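Local coordinates for DNA repair protein RAD2 (Saccharomyces cerevisiae, PDB 4Q0W), which is a magnesium-dependent single-stranded DNA endonuclease of the XPG/RAD2 family, essential for the incision step in excision repair of damaged DNA, at residues A[3-8]-A[194-199]. Numbering follows the deposited sequence.
With CA (calcium ion), chain E; nucleotides of chain C.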
# COMPACT_ATOMS: atom_id res chain seq x y z
N HIS A 3 -3.33 -15.96 -3.22
CA HIS A 3 -3.11 -14.52 -3.26
C HIS A 3 -1.63 -14.14 -3.12
O HIS A 3 -0.96 -14.61 -2.20
CB HIS A 3 -3.92 -13.82 -2.16
CG HIS A 3 -4.04 -12.34 -2.36
ND1 HIS A 3 -3.51 -11.42 -1.48
CD2 HIS A 3 -4.61 -11.63 -3.36
CE1 HIS A 3 -3.77 -10.20 -1.92
NE2 HIS A 3 -4.43 -10.30 -3.05
N SER A 4 -1.13 -13.31 -4.04
CA SER A 4 0.26 -12.84 -4.04
C SER A 4 1.28 -13.92 -4.40
O SER A 4 2.50 -13.67 -4.37
CB SER A 4 0.67 -12.22 -2.68
OG SER A 4 -0.19 -11.18 -2.30
N PHE A 5 0.82 -15.11 -4.72
CA PHE A 5 1.76 -16.19 -4.96
C PHE A 5 2.69 -15.94 -6.15
O PHE A 5 3.86 -16.32 -6.13
CB PHE A 5 1.07 -17.53 -5.13
CG PHE A 5 2.03 -18.67 -5.20
CD1 PHE A 5 2.74 -19.06 -4.07
CD2 PHE A 5 2.30 -19.29 -6.41
CE1 PHE A 5 3.67 -20.09 -4.15
CE2 PHE A 5 3.22 -20.32 -6.49
CZ PHE A 5 3.91 -20.72 -5.35
N TRP A 6 2.17 -15.31 -7.20
CA TRP A 6 2.99 -15.03 -8.37
C TRP A 6 4.08 -14.02 -8.04
O TRP A 6 5.14 -14.03 -8.65
CB TRP A 6 2.14 -14.57 -9.56
CG TRP A 6 1.33 -15.69 -10.16
CD1 TRP A 6 -0.03 -15.81 -10.18
CD2 TRP A 6 1.85 -16.86 -10.82
NE1 TRP A 6 -0.40 -16.98 -10.81
CE2 TRP A 6 0.74 -17.64 -11.21
CE3 TRP A 6 3.14 -17.32 -11.11
CZ2 TRP A 6 0.88 -18.85 -11.89
CZ3 TRP A 6 3.28 -18.52 -11.78
CH2 TRP A 6 2.15 -19.28 -12.17
N ASP A 7 3.82 -13.16 -7.06
CA ASP A 7 4.84 -12.23 -6.57
C ASP A 7 6.00 -13.01 -5.95
O ASP A 7 7.16 -12.61 -6.05
CB ASP A 7 4.27 -11.28 -5.52
CG ASP A 7 3.26 -10.32 -6.09
OD1 ASP A 7 3.30 -10.06 -7.32
OD2 ASP A 7 2.43 -9.81 -5.31
N ILE A 8 5.67 -14.12 -5.30
CA ILE A 8 6.69 -14.95 -4.67
C ILE A 8 7.40 -15.83 -5.70
O ILE A 8 8.62 -16.00 -5.64
CB ILE A 8 6.08 -15.81 -3.54
CG1 ILE A 8 5.60 -14.91 -2.39
CG2 ILE A 8 7.09 -16.82 -3.02
CD1 ILE A 8 4.63 -15.59 -1.43
N ASP A 194 -2.99 -21.96 -8.31
CA ASP A 194 -3.43 -23.19 -7.62
C ASP A 194 -2.82 -24.45 -8.20
O ASP A 194 -2.69 -25.46 -7.49
CB ASP A 194 -4.95 -23.32 -7.69
CG ASP A 194 -5.64 -22.47 -6.68
OD1 ASP A 194 -5.06 -22.26 -5.60
OD2 ASP A 194 -6.76 -22.01 -6.96
N VAL A 195 -2.46 -24.41 -9.48
CA VAL A 195 -1.92 -25.60 -10.16
C VAL A 195 -0.67 -26.18 -9.45
O VAL A 195 -0.47 -27.39 -9.43
CB VAL A 195 -1.62 -25.31 -11.66
CG1 VAL A 195 -0.52 -24.25 -11.81
CG2 VAL A 195 -1.24 -26.57 -12.39
N PHE A 196 0.16 -25.31 -8.86
CA PHE A 196 1.34 -25.79 -8.13
C PHE A 196 0.90 -26.59 -6.89
O PHE A 196 1.46 -27.66 -6.61
CB PHE A 196 2.23 -24.63 -7.67
CG PHE A 196 2.95 -23.92 -8.81
CD1 PHE A 196 3.94 -24.56 -9.54
CD2 PHE A 196 2.63 -22.61 -9.13
CE1 PHE A 196 4.58 -23.91 -10.58
CE2 PHE A 196 3.28 -21.94 -10.17
CZ PHE A 196 4.24 -22.60 -10.89
N LEU A 197 -0.09 -26.07 -6.17
CA LEU A 197 -0.57 -26.71 -4.94
C LEU A 197 -1.23 -28.06 -5.23
O LEU A 197 -1.14 -28.98 -4.41
CB LEU A 197 -1.52 -25.77 -4.16
CG LEU A 197 -0.80 -24.71 -3.33
CD1 LEU A 197 -0.03 -23.71 -4.21
CD2 LEU A 197 -1.76 -23.96 -2.40
N PHE A 198 -1.82 -28.19 -6.41
CA PHE A 198 -2.35 -29.48 -6.86
C PHE A 198 -1.25 -30.37 -7.43
O PHE A 198 -1.54 -31.40 -8.04
CB PHE A 198 -3.45 -29.29 -7.92
CG PHE A 198 -4.72 -28.66 -7.39
CD1 PHE A 198 -5.42 -29.25 -6.34
CD2 PHE A 198 -5.22 -27.49 -7.95
CE1 PHE A 198 -6.60 -28.67 -5.86
CE2 PHE A 198 -6.40 -26.91 -7.48
CZ PHE A 198 -7.09 -27.50 -6.43
N GLY A 199 0.01 -29.97 -7.27
CA GLY A 199 1.11 -30.79 -7.73
C GLY A 199 1.50 -30.63 -9.19
O GLY A 199 2.22 -31.47 -9.74
CA CA E . -8.52 -22.50 -8.65
P DA C 5 -4.21 -15.97 -9.67
OP1 DA C 5 -3.18 -17.05 -9.74
OP2 DA C 5 -4.73 -15.52 -8.35
O5' DA C 5 -3.71 -14.64 -10.43
C5' DA C 5 -3.34 -14.73 -11.82
C4' DA C 5 -2.80 -13.41 -12.33
O4' DA C 5 -3.89 -12.46 -12.48
C3' DA C 5 -1.76 -12.73 -11.45
O3' DA C 5 -0.71 -12.27 -12.29
C2' DA C 5 -2.53 -11.57 -10.78
C1' DA C 5 -3.58 -11.24 -11.84
N9 DA C 5 -4.86 -10.72 -11.37
C8 DA C 5 -5.67 -11.25 -10.39
N7 DA C 5 -6.78 -10.57 -10.20
C5 DA C 5 -6.71 -9.54 -11.14
C6 DA C 5 -7.58 -8.47 -11.45
N6 DA C 5 -8.75 -8.27 -10.83
N1 DA C 5 -7.20 -7.61 -12.43
C2 DA C 5 -6.03 -7.82 -13.06
N3 DA C 5 -5.13 -8.79 -12.85
C4 DA C 5 -5.53 -9.62 -11.87
O HOH W 1 -8.96 -20.07 -8.68
O HOH W 2 -9.89 -21.43 -10.26
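The edge of the F196 phenyl ring is met by W6: CH2 of the W6 indole lies 3.5 Å from F196 CE2, near the phenyl plane, with the ring planes at 65°. F5 comes to the same ring obliquely, its CE2 3.5 Å from F196 CD2, with planes inclined at 54°. The three rings form a buried aromatic cluster joining the first helix of the N-domain to the 194-199 segment of the I-domain; M233 of helix 230-240 packs on both F5 and F196. F5 reaches across because its CG stands anti to the backbone N (chi1 -173°). On the five-membered ring, W6 NE1 donates a bent hydrogen bond to OP1 of DA5 of chain C, 3.0 Å away and near the indole plane, and a weak one to D191 O. K205 adds a cation-pi contact to W6. D194, two residues before F196, binds the calcium ion through OD2 at 2.5 Å, together with E173 and two waters. A leucine in place of W6 would probably leave the phosphate oxygen without its N-H donor and open a gap beside F196. One indole thus serves both apolar packing between the regions and polar contact with the DNA backbone near the metal site.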